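Local atomic coordinates of possible phosphoglycerate mutase GPM2 (Mycobacterium tuberculosis, PDB entry 2A6P), a protein that removes phosphate from a broad range of phosphomonoesters, including fructose 1,6-bisphosphate in gluconeogenesis, and shows negligible phosphoglycerate mutase activity. Residues L15-E20 / F174-A179; L88-Y93 / H152-R157. One frame throughout, in Å; residues are numbered along the deposited sequence.

Contact 1: L15-E20 / F174-A179; sequences LLRHGE and FAMPTA. With SO4 (sulfate ion), chain C.
R17 reaches across the loop M176-A179, and its path traces the contact. The residue belongs to the LRHGE sequence, the RHG motif of the histidine phosphatase superfamily, which runs off the end of strand 13-17. R17 CB packs near P177 O and within 4.2 Å of M176 CE. With CG anti to the backbone N (chi1 178°), the extended chain carries the guanidinium across the loop to M176 O. CG passes T178 CA, and CD sits near the carbonyl oxygens of both M176 and P177. At the end, R17 NH1 donates to M176 O at 2.8 Å, meeting a lone pair in the carbonyl plane although that oxygen is tilted 30° from the guanidinium plane. T178 CG2 lies over the centre of one guanidinium face, while NH2 points to O1 of a sulfate at the group's edge, a bond whose exact geometry is less sure.

The CB of H18, the probable nucleophile that forms the tele-phosphohistidine intermediate, points away from 174-179, and its ring edge faces the same sulfate, which T21 and T30 also bind. H18 ND1 donates in the ring plane to G19 O at 2.6 Å, which fixes the ring's rotation and directs NE2 at the anion, where the bond to O3 is weak. The backbones are joined by the bond from A179 N to H18 O, 3.0 Å, with a weak second one to R17 O.

Contact 2: L88-Y93 / H152-R157; sequences LAEWDY and HGHFSR. With GOL (glycerol), chain D.
E90 lies against the start of helix 153-163, and its carboxylate faces the N-H groups of H154 and F155 in the first turn. E90 OE1 is gripped twice: F155 N donates to its syn lone pair at 3.0 Å, and W91 N, from its own segment, takes the anti one at 2.5 Å. These two bonds hold the carboxylate from both sides of OE1. The chain brings it there by running anti to the backbone N (chi1 180°) and then bending at chi2. E90 CB itself lies over one face of the H152 ring in a CH-pi contact, 3.8 Å from the centroid. L88 O sits at the edge of that ring. Farther along, the apolar packing is close: F155 CE2 touches L88 CD2 at 3.7 Å, the two side chains crossing at about a right angle, and helix 124-141 lies against the phenylalanine through R130 and A134.

This is part of the histidine phosphatase active site, with H152 at the N-cap of helix 153-163. As in related enzymes, H152 probably stabilises the transition state and E90 probably serves as proton donor or acceptor.

Toward the pocket the packing gives way to a bound glycerol. Its O2 accepts from H154 N at 3.0 Å, and its O3 reaches Y93 OH only weakly; E90 OE2 also faces the ligand, but its place, and with it the bond from H154 N to OE2, is less sure. Y93 and H154 meet rim to rim with their planes at 71°, and neither ring lies over the other. Their link is a weak bond from H154 ND1 to Y93 OH, 2.7 Å long but poorly aligned, with ND1 near the plane of the tyrosine ring at its edge.

Contact 2 is nested inside the chain loop closed by contact 1; their centres lie 10 Å apart and both line the active site. Contact 1 brings H18 and R17 to the sulfate; contact 2 adds H152 near the sulfate and E90 beside the glycerol. The two histidine rings meet where H18 CD2 approaches H152 CD2 at 3.3 Å, with planes at about 75°. R17 also packs near the helix start, R17 NE lying 3.8 Å from G153 N. Sulfate, probably from the crystallisation liquor, and glycerol lie side by side in the pocket, consistent with places for the substrate's phosphate and the rest of the molecule.

Contact 1: L15-E20 / F174-A179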
ATOM      1  N   LEU A  15       5.142  -7.211   7.441  1.00 16.58           N
ATOM      2  CA  LEU A  15       4.277  -8.381   7.424  1.00 15.94           C
ATOM      3  C   LEU A  15       4.580  -9.170   6.168  1.00 15.83           C
ATOM      4  O   LEU A  15       4.720  -8.597   5.093  1.00 17.62           O
ATOM      5  CB  LEU A  15       2.799  -7.986   7.430  1.00 16.29           C
ATOM      6  CG  LEU A  15       2.350  -7.175   8.643  1.00 18.20           C
ATOM      7  CD1 LEU A  15       2.615  -5.687   8.412  1.00 17.68           C
ATOM      8  CD2 LEU A  15       0.881  -7.420   8.863  1.00 17.70           C
ATOM      9  N   LEU A  16       4.686 -10.486   6.307  1.00 14.07           N
ATOM     10  CA  LEU A  16       4.965 -11.358   5.170  1.00 13.61           C
ATOM     11  C   LEU A  16       3.906 -12.451   5.069  1.00 13.56           C
ATOM     12  O   LEU A  16       3.701 -13.210   6.033  1.00 12.34           O
ATOM     13  CB  LEU A  16       6.341 -12.018   5.330  1.00 12.56           C
ATOM     14  CG  LEU A  16       6.647 -13.139   4.316  1.00 14.35           C
ATOM     15  CD1 LEU A  16       6.730 -12.543   2.908  1.00 12.15           C
ATOM     16  CD2 LEU A  16       7.946 -13.864   4.665  1.00 12.06           C
ATOM     17  N   ARG A  17       3.229 -12.533   3.923  1.00 11.78           N
ATOM     18  CA  ARG A  17       2.228 -13.581   3.732  1.00 13.46           C
ATOM     19  C   ARG A  17       2.979 -14.835   3.275  1.00 14.30           C
ATOM     20  O   ARG A  17       3.966 -14.737   2.551  1.00 16.48           O
ATOM     21  CB  ARG A  17       1.198 -13.202   2.651  1.00 12.84           C
ATOM     22  CG  ARG A  17       0.160 -14.317   2.409  1.00 13.23           C
ATOM     23  CD  ARG A  17      -0.871 -13.947   1.357  1.00 13.47           C
ATOM     24  NE  ARG A  17      -1.871 -15.005   1.170  1.00 15.53           N
ATOM     25  CZ  ARG A  17      -2.740 -15.039   0.160  1.00 15.56           C
ATOM     26  NH1 ARG A  17      -2.735 -14.079  -0.753  1.00 15.24           N
ATOM     27  NH2 ARG A  17      -3.596 -16.043   0.044  1.00 13.85           N
ATOM     28  N   HIS A  18       2.519 -16.007   3.698  1.00 14.20           N
ATOM     29  CA  HIS A  18       3.163 -17.246   3.292  1.00 12.76           C
ATOM     30  C   HIS A  18       3.012 -17.472   1.777  1.00 13.29           C
ATOM     31  O   HIS A  18       2.194 -16.831   1.109  1.00 11.66           O
ATOM     32  CB  HIS A  18       2.551 -18.420   4.053  1.00 10.51           C
ATOM     33  CG  HIS A  18       1.097 -18.624   3.782  1.00 10.26           C
ATOM     34  ND1 HIS A  18       0.625 -19.112   2.582  1.00 11.74           N
ATOM     35  CD2 HIS A  18       0.007 -18.406   4.555  1.00  7.53           C
ATOM     36  CE1 HIS A  18      -0.694 -19.186   2.629  1.00 11.69           C
ATOM     37  NE2 HIS A  18      -1.093 -18.765   3.816  1.00  9.85           N
ATOM     38  N   GLY A  19       3.801 -18.399   1.249  1.00 13.29           N
ATOM     39  CA  GLY A  19       3.757 -18.697  -0.166  1.00 13.27           C
ATOM     40  C   GLY A  19       2.486 -19.403  -0.587  1.00 15.95           C
ATOM     41  O   GLY A  19       1.605 -19.710   0.236  1.00 14.03           O
ATOM     42  N   GLU A  20       2.411 -19.656  -1.891  1.00 17.02           N
ATOM     43  CA  GLU A  20       1.287 -20.320  -2.542  1.00 18.95           C
ATOM     44  C   GLU A  20       1.057 -21.782  -2.119  1.00 19.39           C
ATOM     45  O   GLU A  20       2.002 -22.511  -1.807  1.00 18.75           O
ATOM     46  CB  GLU A  20       1.506 -20.246  -4.059  1.00 20.47           C
ATOM     47  CG  GLU A  20       0.625 -21.157  -4.890  1.00 24.58           C
ATOM     48  CD  GLU A  20       1.077 -21.229  -6.348  1.00 28.45           C
ATOM     49  OE1 GLU A  20       0.944 -20.213  -7.078  1.00 27.39           O
ATOM     50  OE2 GLU A  20       1.581 -22.304  -6.757  1.00 30.46           O
ATOM     51  N   PHE A 174      -7.167  -3.321   0.757  1.00 13.46           N
ATOM     52  CA  PHE A 174      -5.741  -3.592   0.657  1.00 14.01           C
ATOM     53  C   PHE A 174      -5.440  -5.012   0.198  1.00 15.00           C
ATOM     54  O   PHE A 174      -5.907  -5.970   0.810  1.00 13.99           O
ATOM     55  CB  PHE A 174      -5.060  -3.372   2.011  1.00 14.82           C
ATOM     56  CG  PHE A 174      -5.404  -2.061   2.661  1.00 17.16           C
ATOM     57  CD1 PHE A 174      -6.289  -2.011   3.743  1.00 16.94           C
ATOM     58  CD2 PHE A 174      -4.862  -0.876   2.182  1.00 18.50           C
ATOM     59  CE1 PHE A 174      -6.634  -0.799   4.343  1.00 16.53           C
ATOM     60  CE2 PHE A 174      -5.197   0.354   2.772  1.00 21.28           C
ATOM     61  CZ  PHE A 174      -6.090   0.392   3.859  1.00 19.99           C
ATOM     62  N   ALA A 175      -4.652  -5.146  -0.863  1.00 12.29           N
ATOM     63  CA  ALA A 175      -4.289  -6.470  -1.367  1.00 13.70           C
ATOM     64  C   ALA A 175      -3.151  -7.031  -0.515  1.00 13.77           C
ATOM     65  O   ALA A 175      -2.476  -6.288   0.206  1.00 14.54           O
ATOM     66  CB  ALA A 175      -3.853  -6.386  -2.819  1.00 13.79           C
ATOM     67  N   MET A 176      -2.943  -8.341  -0.607  1.00 13.54           N
ATOM     68  CA  MET A 176      -1.894  -9.027   0.134  1.00 12.93           C
ATOM     69  C   MET A 176      -1.724 -10.377  -0.538  1.00 15.21           C
ATOM     70  O   MET A 176      -2.235 -11.383  -0.047  1.00 15.01           O
ATOM     71  CB  MET A 176      -2.308  -9.244   1.595  1.00 11.20           C
ATOM     72  CG  MET A 176      -1.168  -9.638   2.557  1.00 11.14           C
ATOM     73  SD  MET A 176      -0.120  -8.234   3.149  1.00  8.17           S
ATOM     74  CE  MET A 176       1.413  -9.093   3.506  1.00  6.36           C
ATOM     75  N   PRO A 177      -1.025 -10.415  -1.690  1.00 16.55           N
ATOM     76  CA  PRO A 177      -0.820 -11.689  -2.399  1.00 17.26           C
ATOM     77  C   PRO A 177       0.169 -12.610  -1.691  1.00 18.75           C
ATOM     78  O   PRO A 177       0.860 -12.191  -0.757  1.00 18.85           O
ATOM     79  CB  PRO A 177      -0.350 -11.250  -3.797  1.00 16.77           C
ATOM     80  CG  PRO A 177       0.325  -9.922  -3.540  1.00 18.48           C
ATOM     81  CD  PRO A 177      -0.567  -9.264  -2.495  1.00 16.35           C
ATOM     82  N   THR A 178       0.221 -13.867  -2.129  1.00 19.68           N
ATOM     83  CA  THR A 178       1.108 -14.855  -1.516  1.00 18.76           C
ATOM     84  C   THR A 178       2.565 -14.446  -1.629  1.00 18.26           C
ATOM     85  O   THR A 178       3.029 -14.030  -2.685  1.00 17.86           O
ATOM     86  CB  THR A 178       0.951 -16.238  -2.168  1.00 19.66           C
ATOM     87  OG1 THR A 178       1.281 -16.148  -3.556  1.00 20.68           O
ATOM     88  CG2 THR A 178      -0.473 -16.743  -2.018  1.00 21.06           C
ATOM     89  N   ALA A 179       3.285 -14.583  -0.525  1.00 18.79           N
ATOM     90  CA  ALA A 179       4.701 -14.232  -0.465  1.00 18.03           C
ATOM     91  C   ALA A 179       4.947 -12.745  -0.668  1.00 17.73           C
ATOM     92  O   ALA A 179       6.026 -12.352  -1.106  1.00 19.87           O
ATOM     93  CB  ALA A 179       5.494 -15.038  -1.499  1.00 19.02           C
TER
HETATM   94  S   SO4 C 204      -4.260 -19.620   1.664  1.00 41.53           S
HETATM   95  O1  SO4 C 204      -3.571 -18.714   0.691  1.00 43.69           O
HETATM   96  O2  SO4 C 204      -3.681 -21.044   1.442  1.00 44.06           O
HETATM   97  O3  SO4 C 204      -3.892 -19.249   2.976  1.00 44.41           O
HETATM   98  O4  SO4 C 204      -5.616 -19.687   1.191  1.00 46.25           O

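Contact 2: L88-Y93 / H152-R157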
ATOM      1  N   LEU A  88      -1.325 -14.771  15.267  1.00 17.13           N
ATOM      2  CA  LEU A  88      -1.174 -14.416  13.863  1.00 18.31           C
ATOM      3  C   LEU A  88      -1.887 -15.391  12.922  1.00 17.95           C
ATOM      4  O   LEU A  88      -1.697 -15.328  11.704  1.00 17.67           O
ATOM      5  CB  LEU A  88       0.314 -14.353  13.488  1.00 17.49           C
ATOM      6  CG  LEU A  88       1.253 -13.423  14.268  1.00 20.25           C
ATOM      7  CD1 LEU A  88       2.597 -13.337  13.538  1.00 19.23           C
ATOM      8  CD2 LEU A  88       0.651 -12.038  14.388  1.00 20.54           C
ATOM      9  N   ALA A  89      -2.700 -16.286  13.480  1.00 16.16           N
ATOM     10  CA  ALA A  89      -3.412 -17.276  12.676  1.00 16.84           C
ATOM     11  C   ALA A  89      -4.392 -16.613  11.709  1.00 17.50           C
ATOM     12  O   ALA A  89      -4.859 -15.497  11.947  1.00 16.37           O
ATOM     13  CB  ALA A  89      -4.148 -18.257  13.591  1.00 16.53           C
ATOM     14  N   GLU A  90      -4.698 -17.285  10.604  1.00 17.89           N
ATOM     15  CA  GLU A  90      -5.633 -16.704   9.649  1.00 17.52           C
ATOM     16  C   GLU A  90      -7.017 -16.602  10.267  1.00 17.47           C
ATOM     17  O   GLU A  90      -7.284 -17.185  11.315  1.00 17.78           O
ATOM     18  CB  GLU A  90      -5.710 -17.551   8.373  1.00 19.40           C
ATOM     19  CG  GLU A  90      -6.679 -17.013   7.317  1.00 16.53           C
ATOM     20  CD  GLU A  90      -6.398 -15.563   6.938  1.00 18.87           C
ATOM     21  OE1 GLU A  90      -6.580 -14.654   7.782  1.00 17.05           O
ATOM     22  OE2 GLU A  90      -5.984 -15.337   5.783  1.00 17.76           O
ATOM     23  N   TRP A  91      -7.885 -15.841   9.613  1.00 16.03           N
ATOM     24  CA  TRP A  91      -9.261 -15.670  10.052  1.00 16.48           C
ATOM     25  C   TRP A  91      -9.870 -17.069  10.124  1.00 14.85           C
ATOM     26  O   TRP A  91      -9.728 -17.838   9.186  1.00 14.32           O
ATOM     27  CB  TRP A  91     -10.024 -14.842   9.005  1.00 16.94           C
ATOM     28  CG  TRP A  91     -11.305 -14.223   9.474  1.00 17.58           C
ATOM     29  CD1 TRP A  91     -12.342 -14.848  10.105  1.00 16.61           C
ATOM     30  CD2 TRP A  91     -11.696 -12.844   9.325  1.00 18.65           C
ATOM     31  NE1 TRP A  91     -13.349 -13.949  10.361  1.00 17.46           N
ATOM     32  CE2 TRP A  91     -12.982 -12.713   9.894  1.00 17.95           C
ATOM     33  CE3 TRP A  91     -11.081 -11.710   8.767  1.00 18.90           C
ATOM     34  CZ2 TRP A  91     -13.672 -11.486   9.923  1.00 18.48           C
ATOM     35  CZ3 TRP A  91     -11.768 -10.485   8.795  1.00 18.26           C
ATOM     36  CH2 TRP A  91     -13.049 -10.388   9.371  1.00 20.07           C
ATOM     37  N   ASP A  92     -10.520 -17.409  11.235  1.00 17.13           N
ATOM     38  CA  ASP A  92     -11.173 -18.718  11.371  1.00 17.57           C
ATOM     39  C   ASP A  92     -12.415 -18.696  10.486  1.00 17.96           C
ATOM     40  O   ASP A  92     -13.382 -18.006  10.798  1.00 20.91           O
ATOM     41  CB  ASP A  92     -11.592 -18.960  12.816  1.00 20.03           C
ATOM     42  CG  ASP A  92     -12.336 -20.274  12.995  1.00 21.46           C
ATOM     43  OD1 ASP A  92     -12.547 -20.993  11.991  1.00 22.42           O
ATOM     44  OD2 ASP A  92     -12.712 -20.580  14.143  1.00 23.00           O
ATOM     45  N   TYR A  93     -12.397 -19.450   9.390  1.00 17.38           N
ATOM     46  CA  TYR A  93     -13.520 -19.452   8.456  1.00 19.49           C
ATOM     47  C   TYR A  93     -14.715 -20.319   8.807  1.00 19.48           C
ATOM     48  O   TYR A  93     -15.706 -20.319   8.082  1.00 19.62           O
ATOM     49  CB  TYR A  93     -13.028 -19.809   7.052  1.00 18.51           C
ATOM     50  CG  TYR A  93     -12.009 -18.820   6.516  1.00 19.79           C
ATOM     51  CD1 TYR A  93     -10.671 -19.183   6.354  1.00 18.11           C
ATOM     52  CD2 TYR A  93     -12.388 -17.515   6.178  1.00 19.51           C
ATOM     53  CE1 TYR A  93      -9.726 -18.275   5.864  1.00 17.25           C
ATOM     54  CE2 TYR A  93     -11.458 -16.594   5.690  1.00 18.17           C
ATOM     55  CZ  TYR A  93     -10.128 -16.980   5.536  1.00 18.82           C
ATOM     56  OH  TYR A  93      -9.216 -16.066   5.061  1.00 14.61           O
ATOM     57  N   HIS A 152      -0.987 -14.541   7.470  1.00 13.89           N
ATOM     58  CA  HIS A 152      -1.866 -14.819   6.334  1.00 12.28           C
ATOM     59  C   HIS A 152      -2.491 -13.592   5.653  1.00 12.86           C
ATOM     60  O   HIS A 152      -2.392 -12.470   6.151  1.00 11.15           O
ATOM     61  CB  HIS A 152      -2.970 -15.789   6.768  1.00 12.25           C
ATOM     62  CG  HIS A 152      -2.449 -17.055   7.373  1.00 12.23           C
ATOM     63  ND1 HIS A 152      -1.971 -17.117   8.666  1.00 13.12           N
ATOM     64  CD2 HIS A 152      -2.299 -18.297   6.857  1.00 11.05           C
ATOM     65  CE1 HIS A 152      -1.554 -18.345   8.921  1.00  8.59           C
ATOM     66  NE2 HIS A 152      -1.741 -19.080   7.840  1.00 13.53           N
ATOM     67  N   GLY A 153      -3.147 -13.834   4.517  1.00  9.83           N
ATOM     68  CA  GLY A 153      -3.748 -12.767   3.733  1.00 10.88           C
ATOM     69  C   GLY A 153      -4.685 -11.832   4.460  1.00 13.52           C
ATOM     70  O   GLY A 153      -4.399 -10.631   4.606  1.00 11.71           O
ATOM     71  N   HIS A 154      -5.809 -12.374   4.922  1.00 12.15           N
ATOM     72  CA  HIS A 154      -6.787 -11.554   5.617  1.00 13.95           C
ATOM     73  C   HIS A 154      -6.286 -11.005   6.943  1.00 13.99           C
ATOM     74  O   HIS A 154      -6.445  -9.810   7.202  1.00 15.00           O
ATOM     75  CB  HIS A 154      -8.101 -12.328   5.782  1.00 15.39           C
ATOM     76  CG  HIS A 154      -8.828 -12.550   4.487  1.00 18.29           C
ATOM     77  ND1 HIS A 154      -9.757 -13.554   4.309  1.00 19.56           N
ATOM     78  CD2 HIS A 154      -8.759 -11.892   3.305  1.00 18.66           C
ATOM     79  CE1 HIS A 154     -10.225 -13.505   3.075  1.00 17.53           C
ATOM     80  NE2 HIS A 154      -9.636 -12.506   2.446  1.00 18.03           N
ATOM     81  N   PHE A 155      -5.657 -11.835   7.771  1.00 12.30           N
ATOM     82  CA  PHE A 155      -5.175 -11.315   9.046  1.00 13.89           C
ATOM     83  C   PHE A 155      -4.114 -10.224   8.877  1.00 13.11           C
ATOM     84  O   PHE A 155      -4.144  -9.223   9.580  1.00 14.10           O
ATOM     85  CB  PHE A 155      -4.627 -12.416   9.958  1.00 12.83           C
ATOM     86  CG  PHE A 155      -4.337 -11.925  11.361  1.00 13.60           C
ATOM     87  CD1 PHE A 155      -5.377 -11.509  12.191  1.00 13.20           C
ATOM     88  CD2 PHE A 155      -3.021 -11.781  11.817  1.00 13.50           C
ATOM     89  CE1 PHE A 155      -5.108 -10.948  13.457  1.00 15.51           C
ATOM     90  CE2 PHE A 155      -2.748 -11.220  13.083  1.00 13.18           C
ATOM     91  CZ  PHE A 155      -3.788 -10.806  13.897  1.00 11.76           C
ATOM     92  N   SER A 156      -3.173 -10.414   7.953  1.00 13.96           N
ATOM     93  CA  SER A 156      -2.149  -9.394   7.715  1.00 13.91           C
ATOM     94  C   SER A 156      -2.838  -8.075   7.348  1.00 14.03           C
ATOM     95  O   SER A 156      -2.451  -7.008   7.812  1.00 16.09           O
ATOM     96  CB  SER A 156      -1.208  -9.821   6.585  1.00 13.68           C
ATOM     97  OG  SER A 156      -0.402 -10.928   6.964  1.00 15.66           O
ATOM     98  N   ARG A 157      -3.854  -8.154   6.498  1.00 13.00           N
ATOM     99  CA  ARG A 157      -4.600  -6.972   6.096  1.00 13.86           C
ATOM    100  C   ARG A 157      -5.305  -6.371   7.297  1.00 14.53           C
ATOM    101  O   ARG A 157      -5.481  -5.154   7.377  1.00 14.50           O
ATOM    102  CB  ARG A 157      -5.680  -7.319   5.088  1.00 13.10           C
ATOM    103  CG  ARG A 157      -5.240  -7.791   3.735  1.00 14.75           C
ATOM    104  CD  ARG A 157      -6.503  -7.746   2.902  1.00 16.42           C
ATOM    105  NE  ARG A 157      -6.513  -8.692   1.814  1.00 18.86           N
ATOM    106  CZ  ARG A 157      -7.498  -8.773   0.931  1.00 16.84           C
ATOM    107  NH1 ARG A 157      -8.535  -7.949   1.027  1.00 11.98           N
ATOM    108  NH2 ARG A 157      -7.444  -9.687  -0.024  1.00 18.06           N
TER
HETATM  109  C1  GOL D 205      -3.999 -16.516   2.799  1.00 37.63           C
HETATM  110  O1  GOL D 205      -3.120 -16.157   3.863  1.00 35.67           O
HETATM  111  C2  GOL D 205      -5.493 -16.299   3.117  1.00 36.88           C
HETATM  112  O2  GOL D 205      -5.715 -14.907   3.306  1.00 36.42           O
HETATM  113  C3  GOL D 205      -6.358 -16.760   1.937  1.00 39.08           C
HETATM  114  O3  GOL D 205      -7.737 -16.570   2.241  1.00 39.07           O